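Local coordinates for protein fructose-bisphosphate aldolase (Slackia heliotrinireducens, PDB 4MOZ) that belongs to the DeoC/LacD family of aldolases, enzymes built on a closed eight-stranded TIM barrel, at residues Asp62-Val76 / Ile273-Lys286. Numbering follows the deposited sequence.
Sequences DSDPEHLFKIADQGV and IHQRSLDEAVRLTK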
loop_
_atom_site.group_PDB
_atom_site.type_symbol
_atom_site.label_atom_id
_atom_site.label_comp_id
_atom_site.label_asym_id
_atom_site.label_seq_id
_atom_site.Cartn_x
_atom_site.Cartn_y
_atom_site.Cartn_z
ATOM N N ASP C 62 -28.718 -26.406 11.430
ATOM C CA ASP C 62 -27.847 -25.222 11.316
ATOM C C ASP C 62 -26.437 -25.529 10.776
ATOM O O ASP C 62 -25.695 -24.618 10.391
ATOM C CB ASP C 62 -27.749 -24.488 12.659
ATOM C CG ASP C 62 -27.383 -23.016 12.502
ATOM O OD1 ASP C 62 -27.591 -22.448 11.405
ATOM O OD2 ASP C 62 -26.899 -22.416 13.487
ATOM N N SER C 63 -26.073 -26.809 10.738
ATOM C CA SER C 63 -24.788 -27.211 10.179
ATOM C C SER C 63 -24.765 -27.148 8.644
ATOM O O SER C 63 -23.700 -27.188 8.043
ATOM C CB SER C 63 -24.393 -28.601 10.675
ATOM O OG SER C 63 -25.309 -29.567 10.210
ATOM N N ASP C 64 -25.932 -27.046 8.016
ATOM C CA ASP C 64 -26.016 -26.840 6.569
ATOM C C ASP C 64 -26.306 -25.361 6.306
ATOM O O ASP C 64 -27.314 -24.842 6.770
ATOM C CB ASP C 64 -27.115 -27.726 5.960
ATOM C CG ASP C 64 -27.178 -27.656 4.429
ATOM O OD1 ASP C 64 -26.636 -26.717 3.805
ATOM O OD2 ASP C 64 -27.792 -28.566 3.839
ATOM N N PRO C 65 -25.419 -24.677 5.566
ATOM C CA PRO C 65 -25.569 -23.245 5.274
ATOM C C PRO C 65 -26.860 -22.862 4.545
ATOM O O PRO C 65 -27.305 -21.720 4.672
ATOM C CB PRO C 65 -24.365 -22.940 4.387
ATOM C CG PRO C 65 -23.353 -23.957 4.784
ATOM C CD PRO C 65 -24.136 -25.201 5.067
ATOM N N GLU C 66 -27.451 -23.789 3.789
ATOM C CA GLU C 66 -28.706 -23.502 3.089
ATOM C C GLU C 66 -29.848 -23.177 4.067
ATOM O O GLU C 66 -30.803 -22.481 3.718
ATOM C CB GLU C 66 -29.098 -24.641 2.142
ATOM C CG GLU C 66 -30.095 -24.194 1.080
ATOM C CD GLU C 66 -30.413 -25.250 0.037
ATOM O OE1 GLU C 66 -29.702 -26.275 -0.046
ATOM O OE2 GLU C 66 -31.385 -25.042 -0.718
ATOM N N HIS C 67 -29.724 -23.688 5.290
ATOM C CA HIS C 67 -30.586 -23.330 6.417
ATOM C C HIS C 67 -30.829 -21.842 6.498
ATOM O O HIS C 67 -31.976 -21.404 6.656
ATOM C CB HIS C 67 -29.943 -23.843 7.700
ATOM C CG HIS C 67 -30.800 -23.701 8.936
ATOM N ND1 HIS C 67 -32.002 -24.295 9.061
ATOM C CD2 HIS C 67 -30.558 -23.040 10.141
ATOM C CE1 HIS C 67 -32.514 -24.010 10.274
ATOM N NE2 HIS C 67 -31.625 -23.245 10.935
ATOM N N LEU C 68 -29.762 -21.052 6.370
ATOM C CA LEU C 68 -29.856 -19.593 6.463
ATOM C C LEU C 68 -30.752 -19.011 5.375
ATOM O O LEU C 68 -31.553 -18.111 5.634
ATOM C CB LEU C 68 -28.466 -18.949 6.408
ATOM C CG LEU C 68 -27.409 -19.468 7.396
ATOM C CD1 LEU C 68 -26.036 -18.896 7.083
ATOM C CD2 LEU C 68 -27.794 -19.173 8.836
ATOM N N PHE C 69 -30.623 -19.534 4.161
ATOM C CA PHE C 69 -31.397 -19.031 3.032
ATOM C C PHE C 69 -32.856 -19.480 3.083
ATOM O O PHE C 69 -33.747 -18.751 2.640
ATOM C CB PHE C 69 -30.733 -19.420 1.712
ATOM C CG PHE C 69 -29.451 -18.674 1.442
ATOM C CD1 PHE C 69 -28.238 -19.127 1.967
ATOM C CD2 PHE C 69 -29.456 -17.512 0.672
ATOM C CE1 PHE C 69 -27.058 -18.439 1.727
ATOM C CE2 PHE C 69 -28.279 -16.824 0.428
ATOM C CZ PHE C 69 -27.077 -17.287 0.953
ATOM N N LYS C 70 -33.094 -20.669 3.636
ATOM C CA LYS C 70 -34.448 -21.170 3.846
ATOM C C LYS C 70 -35.188 -20.299 4.860
ATOM O O LYS C 70 -36.362 -19.986 4.669
ATOM C CB LYS C 70 -34.429 -22.626 4.321
ATOM C CG LYS C 70 -34.005 -23.645 3.271
ATOM C CD LYS C 70 -34.090 -25.048 3.859
ATOM C CE LYS C 70 -33.424 -26.094 2.978
ATOM N NZ LYS C 70 -34.287 -26.499 1.840
ATOM N N ILE C 71 -34.489 -19.916 5.929
ATOM C CA ILE C 71 -35.033 -19.027 6.956
ATOM C C ILE C 71 -35.387 -17.662 6.368
ATOM O O ILE C 71 -36.492 -17.161 6.573
ATOM C CB ILE C 71 -34.060 -18.853 8.142
ATOM C CG1 ILE C 71 -33.877 -20.179 8.885
ATOM C CG2 ILE C 71 -34.580 -17.797 9.108
ATOM C CD1 ILE C 71 -32.688 -20.208 9.823
ATOM N N ALA C 72 -34.454 -17.075 5.628
ATOM C CA ALA C 72 -34.667 -15.777 4.998
ATOM C C ALA C 72 -35.852 -15.799 4.034
ATOM O O ALA C 72 -36.569 -14.805 3.900
ATOM C CB ALA C 72 -33.407 -15.334 4.272
ATOM N N ASP C 73 -36.054 -16.939 3.379
ATOM C CA ASP C 73 -37.088 -17.085 2.355
ATOM C C ASP C 73 -38.467 -17.393 2.950
ATOM O O ASP C 73 -39.477 -16.859 2.490
ATOM C CB ASP C 73 -36.672 -18.170 1.358
ATOM C CG ASP C 73 -37.692 -18.389 0.258
ATOM O OD1 ASP C 73 -38.020 -17.431 -0.475
ATOM O OD2 ASP C 73 -38.155 -19.536 0.116
ATOM N N GLN C 74 -38.504 -18.246 3.972
ATOM C CA GLN C 74 -39.768 -18.692 4.561
ATOM C C GLN C 74 -40.214 -17.817 5.723
ATOM O O GLN C 74 -41.404 -17.728 6.013
ATOM C CB GLN C 74 -39.678 -20.151 5.005
ATOM C CG GLN C 74 -39.657 -21.132 3.847
ATOM C CD GLN C 74 -39.151 -22.499 4.250
ATOM O OE1 GLN C 74 -38.228 -23.031 3.636
ATOM N NE2 GLN C 74 -39.746 -23.073 5.291
ATOM N N GLY C 75 -39.258 -17.181 6.392
ATOM C CA GLY C 75 -39.577 -16.248 7.462
ATOM C C GLY C 75 -39.846 -14.862 6.913
ATOM O O GLY C 75 -39.951 -14.669 5.702
ATOM N N VAL C 76 -39.972 -13.894 7.810
ATOM C CA VAL C 76 -40.142 -12.504 7.409
ATOM C C VAL C 76 -38.960 -11.727 7.959
ATOM O O VAL C 76 -38.743 -11.685 9.174
ATOM C CB VAL C 76 -41.492 -11.902 7.892
ATOM C CG1 VAL C 76 -41.610 -10.437 7.484
ATOM C CG2 VAL C 76 -42.669 -12.689 7.333
ATOM N N ILE C 273 -31.701 -16.726 15.902
ATOM C CA ILE C 273 -32.589 -17.278 14.890
ATOM C C ILE C 273 -32.073 -18.621 14.359
ATOM O O ILE C 273 -32.740 -19.651 14.511
ATOM C CB ILE C 273 -32.802 -16.301 13.713
ATOM C CG1 ILE C 273 -33.568 -15.057 14.173
ATOM C CG2 ILE C 273 -33.539 -16.995 12.577
ATOM C CD1 ILE C 273 -33.502 -13.891 13.199
ATOM N N HIS C 274 -30.881 -18.613 13.755
ATOM C CA HIS C 274 -30.437 -19.761 12.967
ATOM C C HIS C 274 -30.038 -20.995 13.732
ATOM O O HIS C 274 -30.022 -22.076 13.159
ATOM C CB HIS C 274 -29.391 -19.377 11.910
ATOM C CG HIS C 274 -28.082 -18.867 12.476
ATOM N ND1 HIS C 274 -27.233 -19.650 13.178
ATOM C CD2 HIS C 274 -27.473 -17.614 12.381
ATOM C CE1 HIS C 274 -26.154 -18.932 13.533
ATOM N NE2 HIS C 274 -26.301 -17.684 13.044
ATOM N N GLN C 275 -29.750 -20.865 15.028
ATOM C CA GLN C 275 -29.455 -22.043 15.867
ATOM C C GLN C 275 -30.684 -22.917 16.170
ATOM O O GLN C 275 -30.552 -24.034 16.681
ATOM C CB GLN C 275 -28.749 -21.642 17.162
ATOM C CG GLN C 275 -27.331 -21.144 16.934
ATOM C CD GLN C 275 -26.631 -20.702 18.202
ATOM O OE1 GLN C 275 -27.238 -20.605 19.268
ATOM N NE2 GLN C 275 -25.340 -20.425 18.088
ATOM N N ARG C 276 -31.869 -22.409 15.842
ATOM C CA ARG C 276 -33.119 -23.137 16.036
ATOM C C ARG C 276 -33.464 -23.946 14.791
ATOM O O ARG C 276 -32.926 -23.691 13.711
ATOM C CB ARG C 276 -34.256 -22.159 16.352
ATOM C CG ARG C 276 -34.073 -21.395 17.651
ATOM C CD ARG C 276 -35.053 -20.240 17.752
ATOM N NE ARG C 276 -34.651 -19.291 18.786
ATOM C CZ ARG C 276 -35.047 -19.331 20.057
ATOM N NH1 ARG C 276 -34.610 -18.416 20.908
ATOM N NH2 ARG C 276 -35.875 -20.276 20.481
ATOM N N SER C 277 -34.363 -24.915 14.946
ATOM C CA SER C 277 -34.884 -25.684 13.816
ATOM C C SER C 277 -35.588 -24.747 12.845
ATOM O O SER C 277 -36.048 -23.676 13.241
ATOM C CB SER C 277 -35.863 -26.755 14.303
ATOM O OG SER C 277 -37.040 -26.164 14.833
ATOM N N LEU C 278 -35.677 -25.154 11.582
ATOM C CA LEU C 278 -36.252 -24.313 10.529
ATOM C C LEU C 278 -37.609 -23.713 10.922
ATOM O O LEU C 278 -37.803 -22.500 10.813
ATOM C CB LEU C 278 -36.333 -25.076 9.196
ATOM C CG LEU C 278 -36.891 -24.355 7.958
ATOM C CD1 LEU C 278 -36.121 -23.077 7.636
ATOM C CD2 LEU C 278 -36.915 -25.285 6.751
ATOM N N ASP C 279 -38.529 -24.549 11.402
ATOM C CA ASP C 279 -39.870 -24.085 11.781
ATOM C C ASP C 279 -39.840 -23.012 12.875
ATOM O O ASP C 279 -40.464 -21.958 12.730
ATOM C CB ASP C 279 -40.767 -25.260 12.198
ATOM C CG ASP C 279 -41.164 -26.150 11.021
ATOM O OD1 ASP C 279 -41.149 -25.686 9.857
ATOM O OD2 ASP C 279 -41.497 -27.330 11.266
ATOM N N GLU C 280 -39.101 -23.281 13.950
ATOM C CA GLU C 280 -38.995 -22.363 15.086
ATOM C C GLU C 280 -38.273 -21.071 14.705
ATOM O O GLU C 280 -38.665 -19.986 15.133
ATOM C CB GLU C 280 -38.289 -23.043 16.263
ATOM C CG GLU C 280 -38.328 -22.247 17.560
ATOM C CD GLU C 280 -37.703 -22.986 18.725
ATOM O OE1 GLU C 280 -37.995 -24.184 18.908
ATOM O OE2 GLU C 280 -36.919 -22.370 19.469
ATOM N N ALA C 281 -37.220 -21.209 13.899
ATOM C CA ALA C 281 -36.440 -20.084 13.399
ATOM C C ALA C 281 -37.321 -19.137 12.602
ATOM O O ALA C 281 -37.319 -17.926 12.847
ATOM C CB ALA C 281 -35.287 -20.584 12.539
ATOM N N VAL C 282 -38.071 -19.704 11.656
ATOM C CA VAL C 282 -39.046 -18.962 10.858
ATOM C C VAL C 282 -40.039 -18.218 11.765
ATOM O O VAL C 282 -40.288 -17.024 11.574
ATOM C CB VAL C 282 -39.769 -19.894 9.855
ATOM C CG1 VAL C 282 -41.031 -19.254 9.300
ATOM C CG2 VAL C 282 -38.837 -20.272 8.716
ATOM N N ARG C 283 -40.573 -18.913 12.766
ATOM C CA ARG C 283 -41.510 -18.297 13.711
ATOM C C ARG C 283 -40.897 -17.141 14.507
ATOM O O ARG C 283 -41.586 -16.166 14.805
ATOM C CB ARG C 283 -42.114 -19.335 14.666
ATOM C CG ARG C 283 -43.091 -20.299 14.002
ATOM C CD ARG C 283 -43.982 -21.008 15.016
ATOM N NE ARG C 283 -43.225 -21.632 16.101
ATOM C CZ ARG C 283 -42.757 -22.877 16.081
ATOM N NH1 ARG C 283 -42.958 -23.658 15.024
ATOM N NH2 ARG C 283 -42.083 -23.345 17.124
ATOM N N LEU C 284 -39.611 -17.248 14.843
ATOM C CA LEU C 284 -38.931 -16.174 15.566
ATOM C C LEU C 284 -38.732 -14.934 14.694
ATOM O O LEU C 284 -38.911 -13.813 15.169
ATOM C CB LEU C 284 -37.612 -16.641 16.195
ATOM C CG LEU C 284 -36.841 -15.593 17.015
ATOM C CD1 LEU C 284 -37.664 -15.029 18.165
ATOM C CD2 LEU C 284 -35.527 -16.160 17.531
ATOM N N THR C 285 -38.380 -15.131 13.424
ATOM C CA THR C 285 -38.234 -13.997 12.505
ATOM C C THR C 285 -39.567 -13.265 12.403
ATOM O O THR C 285 -39.607 -12.033 12.360
ATOM C CB THR C 285 -37.769 -14.401 11.083
ATOM O OG1 THR C 285 -38.779 -15.189 10.437
ATOM C CG2 THR C 285 -36.461 -15.183 11.121
ATOM N N LYS C 286 -40.650 -14.042 12.384
ATOM C CA LYS C 286 -42.002 -13.505 12.278
ATOM C C LYS C 286 -42.357 -12.704 13.523
ATOM O O LYS C 286 -42.936 -11.624 13.415
ATOM C CB LYS C 286 -43.018 -14.624 12.016
ATOM C CG LYS C 286 -42.939 -15.190 10.606
ATOM C CD LYS C 286 -43.939 -16.312 10.373
ATOM C CE LYS C 286 -43.907 -16.759 8.918
ATOM N NZ LYS C 286 -44.904 -17.826 8.627
#
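With CG of His67 turned trans to its backbone N (chi1 -173°), the imidazole swings out from helix 66-74 to the turn ahead of helix 278-286, and His274, its CG lodged between backbone N and carbonyl carbon (chi1 64°), presents ND1 to Asp62. His274 ND1 donates to Asp62 OD2 at 2.8 Å, nearly in the ring plane and on the syn side of the carboxylate, which helps fix the rotation of the ring, together with Phe53 stacked on it and a weak bond from NE2 to Gln44 OE1. His67 NE2 reaches Arg276 O at 3.1 Å through a weak, bent bond at the ring edge, while Ile71 CD1 lies over one face of the ring, offset toward its rim. Ile71 is a knob among Ile273, Leu278, Ala281 and Thr285, its CD1 3.8 Å from Ala281 CB and its CG2 3.7 Å from Ile273 CG2. Leu278 returns the fit, sitting among His67, Lys70, Ile71 and Gln74, with CD1 3.7 Å from Lys70 CB. Beyond Gly75, the first residue to leave the helical conformation, Val76 N donates to Thr285 OG1 at 3.2 Å; that hydroxyl itself donates to Val282 O, so it links the loop to the helix backbone. The axes of segments 66-74 and 278-286 come within 9.1 Å and cross at -45°. Phe40 of strand 37-41 touches Ile71 and Ile273 from the barrel side, and the two helices, following the first and eighth strands, pack as neighbours in the outer layer where a TIM barrel closes.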